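Local coordinates for protein arabinan endo-1,5-alpha-l-arabinosidase A (Cellvibrio cellulosa, PDB 1GYH) that hydrolyses the alpha-1,5-linked arabinofuranose backbone of plant cell-wall arabinan, releasing almost exclusively arabinotriose, and folds as a five-bladed beta-propeller, at residues Ala278-Ala281 with Ala282-Tyr285; Leu197-Asp201 with Tyr202-Phe206; Leu180-Asp183 with Ser184-Gly187. All blocks are in the same frame, centred on the assembly; numbering follows the deposited sequence. Where two conformers were deposited one is given.

Contact 1: Ala278-Ala281 with Ala282-Tyr285; sequences AYEA and ADNY
Glu280 and Tyr285 meet where strand 271-280 ends and the chain folds back through a tight loop. Two backbone bonds converge on one carbonyl: Asp283 N donates to Glu280 O at 3.0 Å, and Tyr285 N reaches the same oxygen through a weak bond, bent to 123°. Glu280 to Asp283 thus has the geometry of a type I turn within the hairpin loop. A water bridges Ala281 O, to which it gives a hydrogen, and Asn284 N, from which it accepts one. Asn284 and Tyr285 both have positive phi, which helps to turn the chain back so sharply. The apolar part centres on Tyr285: CA of Ala281 sits over one face of its ring, offset toward the rim, in a CH-pi contact 4.1 Å from the centroid, while Ala281 CB touches Tyr285 CE1 at 3.8 Å. Tyr279 instead turns its CD1 edge to Tyr285 O at 3.4 Å; with CG beside the backbone N (chi1 -55°), the rest of its ring leads off to a hydroxyl bonded to His8. Its side chain lies about 4 Å from that of Gln287, probably substrate-binding, and about 6 Å from that of Asp9, the probable proton acceptor. Two acids, their carboxylate planes almost perpendicular, gather round one lysine: Lys288 makes salt bridges to Glu280 OE1 and Asp283 OD2, which probably offsets the repulsion across the 4.3 Å between those oxygens. This surface loop links antiparallel strands 271-280 and 286-296; Tyr285 and Glu280 also touch strand 257-268, and Tyr279 packs on Cys212 and Cys213.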
loop_
_atom_site.group_PDB
_atom_site.type_symbol
_atom_site.label_atom_id
_atom_site.label_comp_id
_atom_site.label_asym_id
_atom_site.label_seq_id
_atom_site.Cartn_x
_atom_site.Cartn_y
_atom_site.Cartn_z
ATOM N N ALA A 278 5.474 11.360 -2.939
ATOM C CA ALA A 278 6.588 11.805 -3.736
ATOM C C ALA A 278 7.464 12.767 -2.942
ATOM O O ALA A 278 6.955 13.680 -2.297
ATOM C CB ALA A 278 6.076 12.465 -5.055
ATOM N N TYR A 279 8.795 12.592 -3.048
ATOM C CA TYR A 279 9.731 13.381 -2.226
ATOM C C TYR A 279 10.122 14.717 -2.883
ATOM O O TYR A 279 10.768 14.736 -3.940
ATOM C CB TYR A 279 10.998 12.521 -1.913
ATOM C CG TYR A 279 10.715 11.156 -1.261
ATOM C CD1 TYR A 279 10.379 11.037 0.113
ATOM C CD2 TYR A 279 10.788 9.979 -1.988
ATOM C CE1 TYR A 279 10.105 9.777 0.696
ATOM C CE2 TYR A 279 10.516 8.721 -1.394
ATOM C CZ TYR A 279 10.194 8.611 -0.042
ATOM O OH TYR A 279 9.925 7.336 0.559
ATOM N N GLU A 280 9.791 15.827 -2.245
ATOM C CA GLU A 280 9.928 17.141 -2.849
ATOM C C GLU A 280 11.311 17.688 -2.633
ATOM O O GLU A 280 11.640 18.109 -1.508
ATOM C CB GLU A 280 8.917 18.136 -2.240
ATOM C CG GLU A 280 8.793 19.432 -3.028
ATOM C CD GLU A 280 7.670 20.349 -2.551
ATOM O OE1 GLU A 280 6.999 20.070 -1.538
ATOM O OE2 GLU A 280 7.475 21.393 -3.211
ATOM N N ALA A 281 12.091 17.777 -3.713
ATOM C CA ALA A 281 13.465 18.217 -3.614
ATOM C C ALA A 281 13.615 19.619 -3.052
ATOM O O ALA A 281 14.570 19.886 -2.339
ATOM C CB ALA A 281 14.171 18.108 -4.953
ATOM N N ALA A 282 12.688 20.531 -3.354
ATOM C CA ALA A 282 12.771 21.902 -2.879
ATOM C C ALA A 282 12.388 22.077 -1.391
ATOM O O ALA A 282 12.504 23.176 -0.860
ATOM C CB ALA A 282 11.890 22.827 -3.753
ATOM N N ASP A 283 11.924 21.010 -0.747
ATOM C CA ASP A 283 11.486 21.033 0.661
ATOM C C ASP A 283 12.160 19.886 1.441
ATOM O O ASP A 283 11.477 19.053 2.009
ATOM C CB ASP A 283 9.950 20.893 0.739
ATOM C CG ASP A 283 9.396 21.070 2.152
ATOM O OD1 ASP A 283 10.032 21.776 2.970
ATOM O OD2 ASP A 283 8.308 20.564 2.525
ATOM N N ASN A 284 13.498 19.855 1.467
ATOM C CA ASN A 284 14.232 18.773 2.150
ATOM C C ASN A 284 13.820 17.329 1.855
ATOM O O ASN A 284 13.884 16.458 2.737
ATOM C CB ASN A 284 14.152 18.973 3.663
ATOM C CG ASN A 284 14.653 20.318 4.090
ATOM O OD1 ASN A 284 15.807 20.670 3.798
ATOM N ND2 ASN A 284 13.780 21.121 4.748
ATOM N N TYR A 285 13.367 17.058 0.637
ATOM C CA TYR A 285 12.880 15.726 0.253
ATOM C C TYR A 285 11.751 15.180 1.116
ATOM O O TYR A 285 11.591 13.962 1.254
ATOM C CB TYR A 285 14.046 14.698 0.112
ATOM C CG TYR A 285 15.135 15.184 -0.835
ATOM C CD1 TYR A 285 15.053 14.952 -2.220
ATOM C CD2 TYR A 285 16.223 15.889 -0.367
ATOM C CE1 TYR A 285 16.007 15.410 -3.082
ATOM C CE2 TYR A 285 17.181 16.354 -1.226
ATOM C CZ TYR A 285 17.066 16.122 -2.590
ATOM O OH TYR A 285 18.034 16.600 -3.439
HETATM O O HOH W 1 15.339 21.428 -0.151
#

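Contact 2: Leu197-Asp201 with Tyr202-Phe206; sequences LRKGD and YYYLF
Arg198 lies across Tyr203 on one face of this hairpin, and Leu197 meets Phe206 on the other. The tight part is the backbone ladder. Leu197 and Tyr204 exchange two bonds, Leu197 N to Tyr204 O at 2.9 Å and Tyr204 N to Leu197 O at 2.8 Å, and Lys199 and Tyr202 form the next hydrogen-bonded pair. Between them Arg198 and Tyr203 are a non-hydrogen-bonded pair whose side chains close together: Arg198 CD stands over the centre of the Tyr203 ring, 3.8 Å from its centroid and only 7° off the normal, a CH-pi contact. A bend at chi2 (62°) carries the arginine over this ring, and its guanidinium plane is tilted 42° to it. On the face of Leu197, Lys199, Tyr202 and Tyr204, the Tyr204 ring turns its edge to the carbonyl oxygens of Leu197 and Lys199, with CE1 3.6 Å from Lys199 O, and Leu197 CB touches the edge of the Phe206 ring at CE2. Phe206 packs on Asn263 and Ala265 of strand 257-268, and Tyr204 OH bonds to Gly300 O. The turn end is looser and more open: Gly200 and Asp201 are exposed there, and the carboxylate end of Asp201 leads away from the opposite strand. Arg198 nevertheless steadies the turn, its NE donating to Gly200 O at 3.2 Å while NH1 salt-bridges Asp136. Lys199 sends its ammonium group away to Asp272. Gly200, with positive phi, occupies the first corner of a type II' turn from Lys199 to Tyr202, the classic two-residue connection of a tight antiparallel beta hairpin, here joining the first two strands of a propeller-blade sheet.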
loop_
_atom_site.group_PDB
_atom_site.type_symbol
_atom_site.label_atom_id
_atom_site.label_comp_id
_atom_site.label_asym_id
_atom_site.label_seq_id
_atom_site.Cartn_x
_atom_site.Cartn_y
_atom_site.Cartn_z
ATOM N N LEU A 197 -5.725 -3.366 -8.853
ATOM C CA LEU A 197 -6.973 -2.711 -9.296
ATOM C C LEU A 197 -7.594 -3.499 -10.449
ATOM O O LEU A 197 -6.939 -3.814 -11.421
ATOM C CB LEU A 197 -6.724 -1.258 -9.728
ATOM C CG LEU A 197 -7.964 -0.441 -10.239
ATOM C CD1 LEU A 197 -8.769 0.041 -9.091
ATOM C CD2 LEU A 197 -7.520 0.754 -11.130
ATOM N N ARG A 198 -8.877 -3.813 -10.326
ATOM C CA ARG A 198 -9.655 -4.411 -11.426
ATOM C C ARG A 198 -10.082 -3.314 -12.356
ATOM O O ARG A 198 -10.670 -2.342 -11.917
ATOM C CB ARG A 198 -10.897 -5.119 -10.870
ATOM C CG ARG A 198 -11.753 -5.835 -11.942
ATOM C CD ARG A 198 -11.049 -6.950 -12.685
ATOM N NE ARG A 198 -11.991 -7.499 -13.673
ATOM C CZ ARG A 198 -12.994 -8.286 -13.363
ATOM N NH1 ARG A 198 -13.141 -8.711 -12.110
ATOM N NH2 ARG A 198 -13.856 -8.668 -14.307
ATOM N N LYS A 199 -9.775 -3.463 -13.643
ATOM C CA LYS A 199 -10.260 -2.541 -14.707
ATOM C C LYS A 199 -10.540 -3.315 -16.006
ATOM O O LYS A 199 -9.646 -3.976 -16.568
ATOM C CB LYS A 199 -9.233 -1.423 -14.918
ATOM C CG LYS A 199 -9.513 -0.489 -16.121
ATOM C CD LYS A 199 -10.527 0.594 -15.785
ATOM C CE LYS A 199 -10.850 1.453 -17.020
ATOM N NZ LYS A 199 -11.598 2.686 -16.561
ATOM N N GLY A 200 -11.774 -3.212 -16.511
ATOM C CA GLY A 200 -12.183 -4.003 -17.672
ATOM C C GLY A 200 -12.011 -5.497 -17.452
ATOM O O GLY A 200 -12.480 -6.044 -16.450
ATOM N N ASP A 201 -11.344 -6.167 -18.380
ATOM C CA ASP A 201 -11.173 -7.614 -18.306
ATOM C C ASP A 201 -9.903 -8.070 -17.537
ATOM O O ASP A 201 -9.645 -9.276 -17.429
ATOM C CB ASP A 201 -11.133 -8.220 -19.715
ATOM C CG ASP A 201 -12.413 -7.968 -20.499
ATOM O OD1 ASP A 201 -13.521 -7.913 -19.890
ATOM O OD2 ASP A 201 -12.383 -7.814 -21.734
ATOM N N TYR A 202 -9.155 -7.133 -16.971
ATOM C CA TYR A 202 -7.905 -7.461 -16.311
ATOM C C TYR A 202 -7.811 -6.947 -14.877
ATOM O O TYR A 202 -8.452 -5.943 -14.505
ATOM C CB TYR A 202 -6.750 -6.855 -17.075
ATOM C CG TYR A 202 -6.440 -7.490 -18.395
ATOM C CD1 TYR A 202 -5.635 -8.612 -18.481
ATOM C CD2 TYR A 202 -6.933 -6.939 -19.582
ATOM C CE1 TYR A 202 -5.333 -9.176 -19.710
ATOM C CE2 TYR A 202 -6.620 -7.501 -20.819
ATOM C CZ TYR A 202 -5.835 -8.614 -20.865
ATOM O OH TYR A 202 -5.525 -9.181 -22.073
ATOM N N TYR A 203 -6.994 -7.677 -14.096
ATOM C CA TYR A 203 -6.466 -7.202 -12.827
ATOM C C TYR A 203 -5.106 -6.561 -13.098
ATOM O O TYR A 203 -4.264 -7.160 -13.768
ATOM C CB TYR A 203 -6.305 -8.341 -11.829
ATOM C CG TYR A 203 -7.598 -8.915 -11.341
ATOM C CD1 TYR A 203 -8.266 -9.889 -12.088
ATOM C CD2 TYR A 203 -8.194 -8.470 -10.162
ATOM C CE1 TYR A 203 -9.480 -10.417 -11.655
ATOM C CE2 TYR A 203 -9.404 -8.980 -9.736
ATOM C CZ TYR A 203 -10.037 -9.960 -10.478
ATOM O OH TYR A 203 -11.246 -10.479 -10.074
ATOM N N TYR A 204 -4.896 -5.358 -12.586
ATOM C CA TYR A 204 -3.609 -4.673 -12.740
ATOM C C TYR A 204 -2.856 -4.647 -11.398
ATOM O O TYR A 204 -3.369 -4.124 -10.416
ATOM C CB TYR A 204 -3.759 -3.249 -13.268
ATOM C CG TYR A 204 -4.300 -3.224 -14.699
ATOM C CD1 TYR A 204 -5.657 -3.419 -14.950
ATOM C CD2 TYR A 204 -3.450 -3.049 -15.785
ATOM C CE1 TYR A 204 -6.152 -3.404 -16.268
ATOM C CE2 TYR A 204 -3.950 -3.064 -17.121
ATOM C CZ TYR A 204 -5.284 -3.231 -17.344
ATOM O OH TYR A 204 -5.759 -3.267 -18.650
ATOM N N LEU A 205 -1.636 -5.182 -11.415
ATOM C CA LEU A 205 -0.743 -5.204 -10.231
ATOM C C LEU A 205 0.244 -4.087 -10.374
ATOM O O LEU A 205 1.067 -4.081 -11.315
ATOM C CB LEU A 205 -0.014 -6.552 -10.121
ATOM C CG LEU A 205 1.125 -6.623 -9.063
ATOM C CD1 LEU A 205 0.609 -6.318 -7.708
ATOM C CD2 LEU A 205 1.762 -7.987 -9.114
ATOM N N PHE A 206 0.146 -3.121 -9.468
ATOM C CA PHE A 206 1.118 -2.069 -9.343
ATOM C C PHE A 206 2.158 -2.472 -8.250
ATOM O O PHE A 206 1.801 -3.068 -7.257
ATOM C CB PHE A 206 0.444 -0.756 -8.888
ATOM C CG PHE A 206 -0.622 -0.237 -9.837
ATOM C CD1 PHE A 206 -0.300 0.616 -10.865
ATOM C CD2 PHE A 206 -1.947 -0.604 -9.678
ATOM C CE1 PHE A 206 -1.279 1.064 -11.755
ATOM C CE2 PHE A 206 -2.929 -0.142 -10.575
ATOM C CZ PHE A 206 -2.592 0.701 -11.577
#

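Contact 3: Leu180-Asp183 with Ser184-Gly187; sequences LMDD and SQAG
Asp182 holds the turn that follows it through two acceptors. Its side-chain OD1 takes the backbone N-H of Ser184 at 2.9 Å, from above the carboxylate plane, and its carbonyl O takes Gln185 N at 3.1 Å in a nearly straight bond. The side-chain bond makes an Asx turn, and the main-chain bond closes a type I turn from Asp182 to Gln185; both start on the one aspartate. The carboxylate is set for this by CG lying opposite the backbone N (chi1 -170°), which swings OD1 over the turn. Gln185 lays its CB against Asp182 O at 3.5 Å, and its CG comes to 4.0 Å from Asp182 CB. Farther along, Met181 extends through CG to SD and bends only at chi3, bringing SD to 3.5 Å from Gly187 CA, with the methyl CE close behind. Gly187 has positive phi, and its bare CA lets the sulfur come this near. In the second shell, Trp148 NE1 bonds to Asp183 O and Arg177 NH1 to Gln185 O, so outside residues hold backbone carbonyls of the loop; in one conformer of Ser184, Gln121 NE2 also bonds to its OG. The Ser184 side chain is about 7 Å from that of Lys87, a probable substrate-binding residue, which puts this surface loop near the substrate site. By taking two successive N-H groups, one with its carboxylate and one with its carbonyl, Asp182 fixes the backbone of the turn, while Met181 SD adds an apolar contact at Gly187.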
loop_
_atom_site.group_PDB
_atom_site.type_symbol
_atom_site.label_atom_id
_atom_site.label_comp_id
_atom_site.label_asym_id
_atom_site.label_seq_id
_atom_site.Cartn_x
_atom_site.Cartn_y
_atom_site.Cartn_z
ATOM N N LEU A 180 21.014 -19.243 -1.128
ATOM C CA LEU A 180 22.287 -19.316 -0.380
ATOM C C LEU A 180 22.608 -18.024 0.366
ATOM O O LEU A 180 23.478 -18.008 1.233
ATOM C CB LEU A 180 23.440 -19.720 -1.295
ATOM C CG LEU A 180 23.232 -21.050 -2.022
ATOM C CD1 LEU A 180 24.492 -21.403 -2.811
ATOM C CD2 LEU A 180 22.793 -22.195 -1.081
ATOM N N MET A 181 21.933 -16.938 0.037
ATOM C CA MET A 181 22.030 -15.679 0.788
ATOM C C MET A 181 21.511 -15.932 2.208
ATOM O O MET A 181 20.592 -16.748 2.407
ATOM C CB MET A 181 21.126 -14.629 0.108
ATOM C CG MET A 181 21.184 -13.223 0.678
ATOM S SD MET A 181 20.168 -11.932 -0.134
ATOM C CE MET A 181 20.563 -12.143 -1.907
ATOM N N ASP A 182 22.046 -15.242 3.203
ATOM C CA ASP A 182 21.487 -15.384 4.534
ATOM C C ASP A 182 20.024 -14.985 4.572
ATOM O O ASP A 182 19.663 -13.897 4.133
ATOM C CB ASP A 182 22.244 -14.567 5.585
ATOM C CG ASP A 182 21.792 -14.916 6.986
ATOM O OD1 ASP A 182 20.861 -14.311 7.491
ATOM O OD2 ASP A 182 22.266 -15.852 7.635
ATOM N N ASP A 183 19.193 -15.845 5.179
ATOM C CA ASP A 183 17.741 -15.667 5.195
ATOM C C ASP A 183 17.283 -14.383 5.905
ATOM O O ASP A 183 16.185 -13.853 5.635
ATOM C CB ASP A 183 17.052 -16.857 5.851
ATOM C CG ASP A 183 16.968 -18.092 4.934
ATOM O OD1 ASP A 183 17.626 -18.169 3.892
ATOM O OD2 ASP A 183 16.227 -19.059 5.171
ATOM N N SER A 184 18.115 -13.862 6.793
ATOM C CA SER A 184 17.763 -12.662 7.552
ATOM C C SER A 184 17.979 -11.303 6.828
ATOM O O SER A 184 17.543 -10.229 7.323
ATOM C CB SER A 184 18.583 -12.692 8.842
ATOM O OG SER A 184 17.769 -13.546 9.652
ATOM N N GLN A 185 18.682 -11.352 5.694
ATOM C CA GLN A 185 19.038 -10.172 4.908
ATOM C C GLN A 185 17.989 -9.896 3.820
ATOM O O GLN A 185 17.510 -10.837 3.164
ATOM C CB GLN A 185 20.362 -10.423 4.222
ATOM C CG GLN A 185 21.495 -10.633 5.185
ATOM C CD GLN A 185 21.732 -9.401 6.014
ATOM O OE1 GLN A 185 21.595 -9.442 7.227
ATOM N NE2 GLN A 185 22.019 -8.277 5.349
ATOM N N ALA A 186 17.651 -8.625 3.629
ATOM C CA ALA A 186 16.635 -8.181 2.661
ATOM C C ALA A 186 16.963 -8.541 1.173
ATOM O O ALA A 186 16.066 -8.910 0.397
ATOM C CB ALA A 186 16.377 -6.677 2.830
ATOM N N GLY A 187 18.245 -8.481 0.793
ATOM C CA GLY A 187 18.677 -8.839 -0.536
ATOM C C GLY A 187 18.660 -7.638 -1.476
ATOM O O GLY A 187 18.451 -6.476 -1.067
#

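In the fold
Following the chain, contact 3 comes first, a turn in the long loop between strand 169-173, which ends one four-stranded antiparallel sheet, and strand 191-199, which starts the next. Contact 2 then closes the hairpin of strands 191-199 and 202-209 within that second sheet. Contact 1 comes last, closing the loop between strands 271-280 and 286-296 of another four-stranded sheet. The three follow in series, with none nested and none crossing. Their centres are about 31 to 32 Å apart and they do not touch. Contact 3 thus belongs to a connection between propeller sheets, whereas contacts 1 and 2 each join neighbouring strands inside one sheet.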